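Local coordinates for protein type III effector XopAI (Xanthomonas citri, PDB 6K93) that probably works inside host plant cells as a type III effector, with a mono-ADP-ribosyltransferase-fold domain implicated in binding arginine-containing peptides, at residues A[88-93]-A[193-198]; A[121-126]-A[197-202]; A[155-160]-A[274-279]; A[241-246]-A[292-297]; A[265-270]-A[311-316]. All blocks are in the same frame, centred on the assembly; numbering follows the deposited sequence.

In the fold
Contacts 1 and 2 lie in the helical part, contacts 4 and 5 in the five-stranded sheet, and contact 3 joins a helix end to a loop of the small sheet. Contacts 1 and 2 share helix 194-209 and touch each other. Contact 1 docks a loop at the surface, and contact 2 is buried helix packing; both work through apolar groups, with aromatic rings turned face-on or edge-on. Contact 3 is partly buried. Contacts 4 and 5 rest on hydrogen bonds, and their strands 293-301 and 308-315 are neighbours. Contact 4 is antiparallel and mostly buried. Contact 5 is parallel and runs out toward solvent. Phe246 meets Ala200, so contacts 2 and 4 also touch.

Contact 1 of 5, residues A[88-93]-A[193-198]; sequences VELNTS and TAHGLA
Leu90 and Asn91 lie in a non-regular, extended stretch of chain that passes the first turn of the helix starting at Ala194, and no hydrogen bond joins the two backbones. Leu90 carries the contact. Its CG stands anti to the carbonyl carbon (chi1 -59°), which directs the branched end at the helix. CD1 sits over the centre of the His195 ring, 3.6 Å from the centroid and 12° off the ring normal, a CH-pi contact. The same CD1 lies 3.8 Å from Ala194 CB, while CD2 lies more loosely against Ala198 CB. The leucine also rests on Gln122 and Thr125 of helix 117-128. His195 NE2 is also hydrogen-bonded to Thr129 OG1. Ala194 CB also touches the backbone, 3.7 Å from Asn91 O. Both segments are braced internally. Asn91 OD1 accepts from Ser93 N at 2.9 Å, an Asx turn, and also from Ser93 OG, which lies in the carbonyl plane on a lone pair. Thr193 is the N-cap, its OG1 accepting from Gly196 N at 2.9 Å. The arrangement is that of an N-terminal loop docked by one leucine on a capped helix start.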
# COMPACT_ATOMS: atom_id res chain seq x y z
N VAL A 88 -16.63 -14.11 5.21
CA VAL A 88 -16.94 -13.41 6.45
C VAL A 88 -17.33 -11.98 6.11
O VAL A 88 -16.72 -11.33 5.26
CB VAL A 88 -15.72 -13.47 7.39
CG1 VAL A 88 -14.55 -12.68 6.81
CG2 VAL A 88 -16.10 -12.95 8.77
N GLU A 89 -18.40 -11.48 6.75
CA GLU A 89 -18.85 -10.12 6.51
C GLU A 89 -17.80 -9.15 7.07
O GLU A 89 -17.17 -9.42 8.09
CB GLU A 89 -20.23 -9.84 7.15
CG GLU A 89 -20.88 -8.56 6.57
CD GLU A 89 -22.26 -8.24 7.14
OE1 GLU A 89 -22.70 -8.96 8.04
OE2 GLU A 89 -22.89 -7.26 6.67
N LEU A 90 -17.57 -8.05 6.37
CA LEU A 90 -16.68 -7.03 6.91
C LEU A 90 -17.33 -6.27 8.04
O LEU A 90 -18.54 -6.05 8.06
CB LEU A 90 -16.24 -6.03 5.84
CG LEU A 90 -15.52 -6.57 4.65
CD1 LEU A 90 -15.32 -5.43 3.65
CD2 LEU A 90 -14.18 -7.19 5.05
N ASN A 91 -16.50 -5.82 8.97
CA ASN A 91 -16.95 -4.97 10.06
C ASN A 91 -17.21 -3.57 9.53
O ASN A 91 -16.28 -2.85 9.13
CB ASN A 91 -15.91 -4.93 11.18
CG ASN A 91 -16.31 -3.98 12.31
OD1 ASN A 91 -17.44 -3.50 12.37
ND2 ASN A 91 -15.36 -3.70 13.19
N THR A 92 -18.47 -3.18 9.53
CA THR A 92 -18.91 -1.90 9.01
C THR A 92 -19.21 -0.89 10.11
O THR A 92 -19.65 0.23 9.79
CB THR A 92 -20.16 -2.08 8.17
OG1 THR A 92 -21.16 -2.74 8.96
CG2 THR A 92 -19.82 -2.93 6.95
N SER A 93 -19.02 -1.24 11.39
CA SER A 93 -19.43 -0.34 12.46
C SER A 93 -18.32 0.65 12.79
O SER A 93 -17.14 0.29 12.85
CB SER A 93 -19.86 -1.14 13.70
OG SER A 93 -18.73 -1.62 14.41
N THR A 193 -13.34 3.29 4.21
CA THR A 193 -14.24 2.20 3.90
C THR A 193 -13.73 0.94 4.58
O THR A 193 -12.53 0.79 4.84
CB THR A 193 -14.36 1.94 2.38
OG1 THR A 193 -13.10 1.47 1.87
CG2 THR A 193 -14.75 3.22 1.67
N ALA A 194 -14.65 0.03 4.85
CA ALA A 194 -14.24 -1.27 5.38
C ALA A 194 -13.29 -1.98 4.43
O ALA A 194 -12.32 -2.61 4.87
CB ALA A 194 -15.47 -2.15 5.64
N HIS A 195 -13.57 -1.91 3.13
CA HIS A 195 -12.70 -2.58 2.16
C HIS A 195 -11.28 -2.03 2.21
O HIS A 195 -10.29 -2.78 2.20
CB HIS A 195 -13.25 -2.43 0.76
CG HIS A 195 -14.54 -3.16 0.56
ND1 HIS A 195 -15.70 -2.78 1.20
CD2 HIS A 195 -14.84 -4.26 -0.17
CE1 HIS A 195 -16.66 -3.62 0.86
NE2 HIS A 195 -16.17 -4.52 0.02
N GLY A 196 -11.16 -0.71 2.23
CA GLY A 196 -9.85 -0.08 2.29
C GLY A 196 -9.09 -0.44 3.54
O GLY A 196 -7.89 -0.69 3.50
N LEU A 197 -9.76 -0.42 4.69
CA LEU A 197 -9.07 -0.74 5.94
C LEU A 197 -8.58 -2.18 5.94
O LEU A 197 -7.48 -2.47 6.42
CB LEU A 197 -10.00 -0.48 7.14
CG LEU A 197 -10.34 0.99 7.35
CD1 LEU A 197 -11.46 1.09 8.37
CD2 LEU A 197 -9.14 1.81 7.77
N ALA A 198 -9.38 -3.10 5.41
CA ALA A 198 -8.98 -4.50 5.35
C ALA A 198 -7.78 -4.69 4.42
O ALA A 198 -6.84 -5.40 4.75
CB ALA A 198 -10.17 -5.36 4.89

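Contact 2 of 5, residues A[121-126]-A[197-202]; sequences KQFKTA and LAFAKC
Phe123 and Ala198 are the residues closest along the two helices, their CA atoms 4.9 Å apart. The axes of the two segments approach to 8.3 Å and cross at -129°. Small residues make this closeness possible. Ala126 CB meets Ala198 CB at 3.9 Å, and the Ala198 methyl also rests on the carbonyl O of Gln122. Beside this shallow region stands the main bump, the Phe123 ring. Its CG is anti to the backbone N (chi1 166°), which carries the ring across to the other helix. It settles in the hollow between Phe199 and Cys202. The edge of Phe123 points at the face of Phe199, with CE1 over the centre of that ring. The pair is T-shaped, centroids 4.9 Å apart and planes at 86°. Ala126 CB packs at the edge of the Phe199 ring, near its plane, 3.9 Å from Phe199 CD1. Cys202 closes the other end of the hollow. Its SG lies 3.6 Å from Phe123 CB and meets the ring obliquely, a sulfur-aromatic contact. Helix 165-174 covers this cluster, with Ala170 on Phe123 and Cys202, and Ala173 on Phe199. Trp143 of helix 136-156 also meets the Phe123 ring. Lys201 and Leu197 turn to Leu102 of helix 95-109, and Ala200 packs on Phe246, just before strand 247-250.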
# COMPACT_ATOMS: atom_id res chain seq x y z
N LYS A 121 -8.63 -13.04 6.43
CA LYS A 121 -9.92 -13.48 5.90
C LYS A 121 -10.80 -12.27 5.56
O LYS A 121 -11.54 -12.29 4.57
CB LYS A 121 -10.62 -14.38 6.92
CG LYS A 121 -11.79 -15.17 6.34
CD LYS A 121 -12.67 -15.70 7.47
CE LYS A 121 -11.93 -16.71 8.34
NZ LYS A 121 -12.88 -17.48 9.19
N GLN A 122 -10.71 -11.20 6.36
CA GLN A 122 -11.40 -9.96 6.03
C GLN A 122 -10.89 -9.39 4.73
O GLN A 122 -11.67 -8.91 3.90
CB GLN A 122 -11.25 -8.96 7.17
CG GLN A 122 -12.12 -9.29 8.37
CD GLN A 122 -11.64 -8.67 9.67
OE1 GLN A 122 -10.64 -7.97 9.73
NE2 GLN A 122 -12.39 -8.94 10.74
N PHE A 123 -9.57 -9.43 4.52
CA PHE A 123 -9.02 -8.93 3.27
C PHE A 123 -9.52 -9.78 2.09
O PHE A 123 -9.88 -9.25 1.03
CB PHE A 123 -7.49 -8.91 3.34
CG PHE A 123 -6.82 -8.74 2.02
CD1 PHE A 123 -7.14 -7.67 1.21
CD2 PHE A 123 -5.88 -9.65 1.57
CE1 PHE A 123 -6.56 -7.51 -0.03
CE2 PHE A 123 -5.29 -9.50 0.33
CZ PHE A 123 -5.62 -8.44 -0.47
N LYS A 124 -9.61 -11.09 2.26
CA LYS A 124 -10.20 -11.95 1.23
C LYS A 124 -11.60 -11.47 0.86
O LYS A 124 -11.93 -11.32 -0.32
CB LYS A 124 -10.23 -13.41 1.69
CG LYS A 124 -10.93 -14.34 0.72
CD LYS A 124 -10.94 -15.77 1.18
CE LYS A 124 -11.58 -16.63 0.11
NZ LYS A 124 -11.57 -18.07 0.48
N THR A 125 -12.45 -11.22 1.87
CA THR A 125 -13.78 -10.71 1.57
C THR A 125 -13.71 -9.37 0.86
O THR A 125 -14.42 -9.15 -0.13
CB THR A 125 -14.60 -10.57 2.84
OG1 THR A 125 -14.80 -11.86 3.37
CG2 THR A 125 -15.95 -9.91 2.55
N ALA A 126 -12.85 -8.47 1.33
CA ALA A 126 -12.76 -7.15 0.72
C ALA A 126 -12.40 -7.25 -0.75
O ALA A 126 -12.98 -6.55 -1.59
CB ALA A 126 -11.74 -6.28 1.46
N LEU A 197 -9.76 -0.42 4.69
CA LEU A 197 -9.07 -0.74 5.94
C LEU A 197 -8.58 -2.18 5.94
O LEU A 197 -7.48 -2.47 6.42
CB LEU A 197 -10.00 -0.48 7.14
CG LEU A 197 -10.34 0.99 7.35
CD1 LEU A 197 -11.46 1.09 8.37
CD2 LEU A 197 -9.14 1.81 7.77
N ALA A 198 -9.38 -3.10 5.41
CA ALA A 198 -8.98 -4.50 5.35
C ALA A 198 -7.78 -4.69 4.42
O ALA A 198 -6.84 -5.40 4.75
CB ALA A 198 -10.17 -5.36 4.89
N PHE A 199 -7.81 -4.06 3.24
CA PHE A 199 -6.66 -4.07 2.34
C PHE A 199 -5.42 -3.53 3.06
O PHE A 199 -4.32 -4.09 2.97
CB PHE A 199 -6.94 -3.17 1.12
CG PHE A 199 -7.46 -3.88 -0.10
CD1 PHE A 199 -8.75 -4.41 -0.14
CD2 PHE A 199 -6.70 -3.96 -1.24
CE1 PHE A 199 -9.25 -5.04 -1.29
CE2 PHE A 199 -7.17 -4.59 -2.39
CZ PHE A 199 -8.44 -5.12 -2.42
N ALA A 200 -5.58 -2.40 3.75
CA ALA A 200 -4.43 -1.71 4.35
C ALA A 200 -3.70 -2.62 5.33
O ALA A 200 -2.46 -2.64 5.35
CB ALA A 200 -4.91 -0.43 5.04
N LYS A 201 -4.43 -3.37 6.16
CA LYS A 201 -3.77 -4.18 7.17
C LYS A 201 -2.85 -5.21 6.53
O LYS A 201 -1.75 -5.46 7.02
CB LYS A 201 -4.81 -4.87 8.05
CG LYS A 201 -5.64 -3.88 8.83
CD LYS A 201 -6.77 -4.54 9.58
CE LYS A 201 -7.65 -3.49 10.21
NZ LYS A 201 -8.95 -4.07 10.69
N CYS A 202 -3.28 -5.83 5.45
CA CYS A 202 -2.47 -6.86 4.82
C CYS A 202 -1.32 -6.28 4.00
O CYS A 202 -0.23 -6.87 3.99
CB CYS A 202 -3.36 -7.76 3.97
SG CYS A 202 -4.35 -8.86 5.03

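Contact 3 of 5, residues A[155-160]-A[274-279]; sequences WNHPEL and ISMFSE
His157 and Met276 form a Met-aromatic contact where the end of helix 136-156 meets the loop after strand 272-273 of the small antiparallel sheet. The two side chains come from opposite directions. The histidine ring turns one face to the methionine, and Met276 CE makes a CH-pi contact over its centre, 3.9 Å from the centroid and 13° off the normal. Met276 SD, the sulfur-aromatic part, is over the same face, 4.5 Å from the centroid. The thioether reaches this place because the chain bends twice, at chi2 and again at chi3 (-61°). Leu160 and Phe277 also approach from opposite directions, but here the ring offers its edge. Leu160 CD1 lies in the plane of the Phe277 ring, beside CE1. One face of that ring is covered from its own segment by Met276 CB. The ring also packs on Met150 and Met153 of helix 136-156 and on Leu168 and Leu171 of helix 165-174. Glu159 only borders the contact, and its OE2 is hydrogen-bonded to Tyr214. No hydrogen bond crosses between the segments. Phe277 O bonds to Arg149 of the long helix. Leu160 CD1 reaches both partners, at 3.8 Å from Phe277 CE1 and 4.3 Å from Met276 CE.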
# COMPACT_ATOMS: atom_id res chain seq x y z
N TRP A 155 7.46 -21.07 -2.05
CA TRP A 155 8.22 -22.31 -2.22
C TRP A 155 9.45 -22.09 -3.08
O TRP A 155 10.53 -22.62 -2.77
CB TRP A 155 7.31 -23.36 -2.85
CG TRP A 155 7.96 -24.67 -3.09
CD1 TRP A 155 8.46 -25.14 -4.26
CD2 TRP A 155 8.16 -25.69 -2.11
NE1 TRP A 155 8.98 -26.40 -4.07
CE2 TRP A 155 8.80 -26.76 -2.76
CE3 TRP A 155 7.87 -25.79 -0.75
CZ2 TRP A 155 9.15 -27.93 -2.09
CZ3 TRP A 155 8.22 -26.95 -0.09
CH2 TRP A 155 8.85 -28.00 -0.76
N ASN A 156 9.32 -21.31 -4.15
CA ASN A 156 10.43 -21.06 -5.07
C ASN A 156 11.43 -20.04 -4.53
O ASN A 156 12.55 -19.96 -5.05
CB ASN A 156 9.89 -20.55 -6.41
CG ASN A 156 9.05 -21.58 -7.12
OD1 ASN A 156 9.12 -22.77 -6.80
ND2 ASN A 156 8.25 -21.14 -8.08
N HIS A 157 11.04 -19.27 -3.53
CA HIS A 157 11.86 -18.21 -2.95
C HIS A 157 11.81 -18.40 -1.44
O HIS A 157 11.08 -17.69 -0.72
CB HIS A 157 11.36 -16.84 -3.40
CG HIS A 157 11.45 -16.64 -4.88
ND1 HIS A 157 12.57 -16.14 -5.50
CD2 HIS A 157 10.57 -16.94 -5.87
CE1 HIS A 157 12.36 -16.11 -6.81
NE2 HIS A 157 11.16 -16.59 -7.06
N PRO A 158 12.59 -19.35 -0.93
CA PRO A 158 12.43 -19.74 0.48
C PRO A 158 12.63 -18.63 1.47
O PRO A 158 12.16 -18.79 2.61
CB PRO A 158 13.49 -20.84 0.67
CG PRO A 158 13.83 -21.31 -0.72
CD PRO A 158 13.58 -20.17 -1.65
N GLU A 159 13.29 -17.54 1.12
CA GLU A 159 13.39 -16.41 2.03
C GLU A 159 12.02 -15.83 2.36
O GLU A 159 11.88 -15.08 3.33
CB GLU A 159 14.31 -15.33 1.46
CG GLU A 159 13.74 -14.45 0.38
CD GLU A 159 13.76 -15.04 -1.01
OE1 GLU A 159 14.17 -16.22 -1.18
OE2 GLU A 159 13.39 -14.32 -1.96
N LEU A 160 11.01 -16.18 1.57
CA LEU A 160 9.64 -15.72 1.80
C LEU A 160 8.80 -16.71 2.58
O LEU A 160 7.60 -16.49 2.74
CB LEU A 160 8.96 -15.45 0.45
CG LEU A 160 9.56 -14.35 -0.44
CD1 LEU A 160 8.82 -14.32 -1.76
CD2 LEU A 160 9.45 -13.02 0.24
N ILE A 274 8.74 -4.38 -4.72
CA ILE A 274 7.63 -5.30 -4.89
C ILE A 274 7.47 -5.79 -6.32
O ILE A 274 6.45 -6.42 -6.65
CB ILE A 274 6.32 -4.68 -4.37
CG1 ILE A 274 5.89 -3.43 -5.17
CG2 ILE A 274 6.48 -4.30 -2.89
CD1 ILE A 274 4.42 -3.03 -4.87
N SER A 275 8.49 -5.57 -7.16
CA SER A 275 8.44 -6.06 -8.54
C SER A 275 8.22 -7.57 -8.62
O SER A 275 7.54 -8.05 -9.54
CB SER A 275 9.72 -5.66 -9.29
OG SER A 275 10.89 -6.15 -8.64
N MET A 276 8.75 -8.33 -7.67
CA MET A 276 8.54 -9.78 -7.65
C MET A 276 7.06 -10.16 -7.56
O MET A 276 6.67 -11.26 -7.99
CB MET A 276 9.30 -10.38 -6.46
CG MET A 276 10.80 -10.33 -6.55
SD MET A 276 11.42 -12.02 -6.75
CE MET A 276 10.83 -12.78 -5.23
N PHE A 277 6.22 -9.29 -6.96
CA PHE A 277 4.83 -9.60 -6.68
C PHE A 277 3.88 -8.90 -7.62
O PHE A 277 2.70 -9.25 -7.66
CB PHE A 277 4.52 -9.23 -5.22
CG PHE A 277 5.60 -9.67 -4.30
CD1 PHE A 277 5.80 -11.03 -4.11
CD2 PHE A 277 6.44 -8.77 -3.70
CE1 PHE A 277 6.82 -11.48 -3.30
CE2 PHE A 277 7.45 -9.20 -2.87
CZ PHE A 277 7.66 -10.55 -2.68
N SER A 278 4.36 -7.95 -8.39
CA SER A 278 3.52 -7.08 -9.19
C SER A 278 2.95 -7.81 -10.39
O SER A 278 3.55 -8.72 -10.97
CB SER A 278 4.35 -5.89 -9.66
OG SER A 278 3.57 -4.99 -10.41
N GLU A 279 1.77 -7.34 -10.80
CA GLU A 279 1.16 -7.74 -12.05
C GLU A 279 1.76 -7.06 -13.26
O GLU A 279 1.43 -7.43 -14.38
CB GLU A 279 -0.35 -7.44 -12.02
CG GLU A 279 -1.04 -8.31 -11.07
CD GLU A 279 -2.47 -8.61 -11.44
OE1 GLU A 279 -3.01 -7.98 -12.38
OE2 GLU A 279 -3.02 -9.47 -10.76

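Contact 4 of 5, residues A[241-246]-A[292-297]; sequences TTDRRF and TRFQVT
Thr241 and Phe294 are an antiparallel hydrogen-bonded pair, linked by two backbone bonds. Thr241 N gives to Phe294 O at 2.8 Å, and Phe294 N gives to Thr241 O at 2.9 Å. A third bond runs from Asp243 N to Thr292 O at 2.9 Å. Between them Thr242 and Arg293 form the non-hydrogen-bonded pair. Two CA-H...O contacts complete the backbone fit, one of them between Arg293 CA and Thr241 O at 3.4 Å. The polar side-chain contacts lie on the face of Thr242 and Arg293. Water 1 joins Thr242 OG1, at 2.7 Å, to Arg293 NH1, from which it accepts. The bend of Arg293 at chi3 (52°) helps bring NH1 back toward the threonine, while its NE bonds to the C-terminal Ala316 O. On the buried face of Thr241 and Phe294, the Val296 CG2 methyl packs 3.6 Å from Thr241 OG1. The Phe294 ring meets Phe288 edge-to-face. A side-chain bond shapes the chain that follows: Asp243 OD1 accepts from Arg245 N at 2.9 Å, above the carboxylate plane, an Asx turn. The chemistry implies that main-chain bonds hold this outer strand of the five-stranded sheet in register, with a water bridging the partly exposed face of Thr242 and Arg293, while the buried face combines Phe294 and Val296 with a threonine hydroxyl whose hydrogen bond is made to Arg234 O.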
# COMPACT_ATOMS: atom_id res chain seq x y z
N THR A 241 7.91 14.73 7.35
CA THR A 241 6.59 14.27 6.96
C THR A 241 6.41 12.85 7.46
O THR A 241 7.19 11.96 7.10
CB THR A 241 6.43 14.32 5.44
OG1 THR A 241 6.41 15.68 5.01
CG2 THR A 241 5.16 13.58 4.98
N THR A 242 5.39 12.63 8.27
CA THR A 242 4.93 11.29 8.60
C THR A 242 3.82 10.97 7.61
O THR A 242 2.71 11.49 7.72
CB THR A 242 4.46 11.19 10.05
OG1 THR A 242 5.56 11.46 10.93
CG2 THR A 242 3.93 9.79 10.33
N ASP A 243 4.14 10.18 6.60
CA ASP A 243 3.23 9.93 5.49
C ASP A 243 2.13 8.97 5.94
O ASP A 243 2.41 7.92 6.52
CB ASP A 243 4.02 9.34 4.31
CG ASP A 243 3.29 9.50 2.98
OD1 ASP A 243 2.07 9.75 2.97
OD2 ASP A 243 3.97 9.41 1.95
N ARG A 244 0.88 9.37 5.73
CA ARG A 244 -0.25 8.50 6.04
C ARG A 244 -0.72 7.72 4.83
O ARG A 244 -1.67 6.92 4.95
CB ARG A 244 -1.38 9.32 6.67
CG ARG A 244 -0.90 10.04 7.93
CD ARG A 244 -1.98 10.76 8.73
NE ARG A 244 -3.15 9.95 8.97
CZ ARG A 244 -3.92 10.04 10.05
NH1 ARG A 244 -3.61 10.89 11.02
NH2 ARG A 244 -4.99 9.26 10.17
N ARG A 245 -0.10 7.93 3.68
CA ARG A 245 -0.43 7.23 2.45
C ARG A 245 0.45 6.00 2.25
O ARG A 245 1.55 5.90 2.81
CB ARG A 245 -0.29 8.16 1.23
CG ARG A 245 -1.16 9.40 1.37
CD ARG A 245 -1.63 9.98 -0.03
NE ARG A 245 -0.52 10.11 -0.85
CZ ARG A 245 -0.36 9.90 -2.16
NH1 ARG A 245 -1.32 9.57 -3.06
NH2 ARG A 245 0.84 10.06 -2.63
N PHE A 246 -0.05 5.08 1.43
CA PHE A 246 0.78 4.11 0.72
C PHE A 246 1.46 4.87 -0.40
O PHE A 246 0.84 5.22 -1.41
CB PHE A 246 -0.05 2.95 0.19
CG PHE A 246 -0.60 2.11 1.28
CD1 PHE A 246 -1.78 2.46 1.89
CD2 PHE A 246 0.07 0.97 1.72
CE1 PHE A 246 -2.30 1.70 2.93
CE2 PHE A 246 -0.44 0.24 2.76
CZ PHE A 246 -1.62 0.60 3.35
N THR A 292 5.62 5.76 7.40
CA THR A 292 6.96 6.09 6.96
C THR A 292 7.23 7.56 7.22
O THR A 292 6.35 8.41 7.03
CB THR A 292 7.10 5.76 5.47
OG1 THR A 292 6.90 4.36 5.27
CG2 THR A 292 8.49 6.12 4.98
N ARG A 293 8.45 7.85 7.68
CA ARG A 293 8.88 9.20 7.98
C ARG A 293 9.93 9.64 6.97
O ARG A 293 10.87 8.90 6.67
CB ARG A 293 9.45 9.28 9.41
CG ARG A 293 8.37 9.12 10.45
CD ARG A 293 8.87 8.52 11.74
NE ARG A 293 10.03 9.22 12.27
CZ ARG A 293 10.01 10.42 12.85
NH1 ARG A 293 8.87 11.11 12.98
NH2 ARG A 293 11.14 10.93 13.30
N PHE A 294 9.75 10.85 6.45
CA PHE A 294 10.70 11.43 5.50
C PHE A 294 11.15 12.79 5.99
O PHE A 294 10.31 13.66 6.28
CB PHE A 294 10.08 11.60 4.10
CG PHE A 294 9.71 10.32 3.41
CD1 PHE A 294 10.66 9.59 2.72
CD2 PHE A 294 8.39 9.92 3.36
CE1 PHE A 294 10.29 8.44 2.03
CE2 PHE A 294 8.02 8.77 2.70
CZ PHE A 294 8.98 8.04 2.03
N GLN A 295 12.46 13.01 6.02
CA GLN A 295 13.00 14.35 6.17
C GLN A 295 12.92 15.06 4.82
O GLN A 295 13.57 14.65 3.85
CB GLN A 295 14.44 14.29 6.65
CG GLN A 295 15.12 15.63 6.71
CD GLN A 295 14.56 16.49 7.82
OE1 GLN A 295 14.44 16.05 8.97
NE2 GLN A 295 14.18 17.72 7.49
N VAL A 296 12.12 16.13 4.73
CA VAL A 296 12.01 16.88 3.49
C VAL A 296 13.15 17.89 3.44
O VAL A 296 13.24 18.77 4.29
CB VAL A 296 10.65 17.58 3.37
CG1 VAL A 296 10.59 18.38 2.07
CG2 VAL A 296 9.54 16.56 3.37
N THR A 297 14.04 17.73 2.46
CA THR A 297 15.22 18.58 2.40
C THR A 297 15.07 19.77 1.48
O THR A 297 15.74 20.79 1.69
CB THR A 297 16.43 17.76 1.98
OG1 THR A 297 16.23 17.24 0.67
CG2 THR A 297 16.67 16.63 2.96
O HOH W 1 5.95 10.17 13.27

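Contact 5 of 5, residues A[265-270]-A[311-316]; sequences ESNSTT and YQSQIA
Ser266 and Gln312 form the tight middle of two parallel strand segments whose axes cross at -19°. Gln312 N gives to Glu265 O at 3.0 Å, and its carbonyl O accepts from Asn267 N at 2.8 Å. Asn267 O then takes Gln314 N at 2.8 Å. On the buried face Gln312 NE2 gives to Ser266 OG at 3.0 Å, with the hydroxyl in the amide plane. Phe247 packs on both residues, and Phe294 on Gln312. The other face is more open. There Asn267 ND2 gives to Ser313 OG at 3.0 Å, and Asn267 OD1 bonds to Thr219. Glu265 and Tyr311 lie side by side, in contact but not bonded; their polar ends go to Lys309 and Glu300. Past Ser268 the segments reach solvent, yet Gln314 still holds on. With chi1 at -173° and an extended chain beyond CG, it spans the gap to Thr269 and Thr270. Gln314 OE1 accepts from Thr269 N at 2.9 Å and from Thr270 N at 3.0 Å, both on the same face of its plane, with a weak further bond from Thr269 OG1. Gln314 NE2 gives to Thr270 OG1 at 2.9 Å, tilted from the amide plane. The arrangement is the parallel strand pair inside the mixed five-stranded sheet of this mono-ADP-ribosyltransferase fold, with a glutamine amide tying down Thr269 and Thr270.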
# COMPACT_ATOMS: atom_id res chain seq x y z
N GLU A 265 11.82 13.00 -5.48
CA GLU A 265 13.02 12.18 -5.40
C GLU A 265 13.17 11.81 -3.94
O GLU A 265 13.42 12.70 -3.12
CB GLU A 265 14.27 12.90 -5.89
CG GLU A 265 14.28 13.20 -7.36
CD GLU A 265 15.68 13.64 -7.89
OE1 GLU A 265 15.69 14.23 -8.94
OE2 GLU A 265 16.66 13.39 -7.20
N SER A 266 12.96 10.55 -3.59
CA SER A 266 12.98 10.10 -2.21
C SER A 266 14.11 9.11 -1.98
O SER A 266 14.21 8.09 -2.68
CB SER A 266 11.67 9.43 -1.79
OG SER A 266 10.52 10.22 -2.09
N ASN A 267 14.93 9.38 -0.97
CA ASN A 267 15.98 8.44 -0.62
C ASN A 267 15.39 7.36 0.25
O ASN A 267 14.90 7.63 1.34
CB ASN A 267 17.12 9.16 0.09
CG ASN A 267 17.88 10.05 -0.84
OD1 ASN A 267 18.44 9.59 -1.83
ND2 ASN A 267 17.86 11.34 -0.56
N SER A 268 15.43 6.14 -0.25
CA SER A 268 14.90 4.98 0.45
C SER A 268 15.99 4.29 1.24
O SER A 268 17.13 4.17 0.77
CB SER A 268 14.29 4.00 -0.54
OG SER A 268 13.86 2.82 0.08
N THR A 269 15.64 3.87 2.45
CA THR A 269 16.47 2.96 3.22
C THR A 269 15.83 1.60 3.41
O THR A 269 16.55 0.58 3.35
CB THR A 269 16.78 3.55 4.60
OG1 THR A 269 15.58 3.95 5.26
CG2 THR A 269 17.67 4.71 4.44
N THR A 270 14.52 1.57 3.69
CA THR A 270 13.79 0.32 3.87
C THR A 270 12.56 0.21 2.98
O THR A 270 11.77 -0.72 3.16
CB THR A 270 13.37 0.14 5.33
OG1 THR A 270 12.36 1.09 5.67
CG2 THR A 270 14.55 0.27 6.26
N TYR A 311 12.23 16.84 -2.62
CA TYR A 311 13.39 16.02 -2.30
C TYR A 311 13.30 15.63 -0.84
O TYR A 311 13.21 16.50 0.03
CB TYR A 311 14.69 16.77 -2.57
CG TYR A 311 14.87 17.20 -4.00
CD1 TYR A 311 14.22 18.32 -4.51
CD2 TYR A 311 15.69 16.48 -4.86
CE1 TYR A 311 14.38 18.71 -5.81
CE2 TYR A 311 15.86 16.88 -6.16
CZ TYR A 311 15.21 17.99 -6.63
OH TYR A 311 15.40 18.40 -7.93
N GLN A 312 13.26 14.34 -0.56
CA GLN A 312 13.12 13.90 0.82
C GLN A 312 13.91 12.63 1.03
O GLN A 312 14.25 11.92 0.08
CB GLN A 312 11.65 13.69 1.19
CG GLN A 312 10.96 12.65 0.37
CD GLN A 312 9.50 12.46 0.72
OE1 GLN A 312 8.94 13.19 1.54
NE2 GLN A 312 8.87 11.48 0.08
N SER A 313 14.22 12.37 2.30
CA SER A 313 15.02 11.23 2.71
C SER A 313 14.32 10.45 3.80
O SER A 313 13.97 11.03 4.84
CB SER A 313 16.40 11.67 3.21
OG SER A 313 17.13 12.28 2.15
N GLN A 314 14.12 9.15 3.59
CA GLN A 314 13.53 8.32 4.63
C GLN A 314 14.43 8.30 5.87
O GLN A 314 15.66 8.19 5.77
CB GLN A 314 13.31 6.91 4.13
CG GLN A 314 12.56 6.06 5.10
CD GLN A 314 12.45 4.62 4.67
OE1 GLN A 314 13.09 4.19 3.71
NE2 GLN A 314 11.62 3.86 5.37
N ILE A 315 13.78 8.41 7.02
CA ILE A 315 14.47 8.34 8.30
C ILE A 315 13.83 7.28 9.17
O ILE A 315 12.69 6.84 8.95
CB ILE A 315 14.49 9.70 9.03
CG1 ILE A 315 13.10 10.24 9.24
CG2 ILE A 315 15.34 10.71 8.24
CD1 ILE A 315 13.07 11.57 10.02
N ALA A 316 14.57 6.89 10.21
CA ALA A 316 14.06 5.93 11.18
C ALA A 316 12.83 6.48 11.86
O ALA A 316 12.77 7.68 12.11
CB ALA A 316 15.13 5.61 12.20
OXT ALA A 316 11.88 5.77 12.19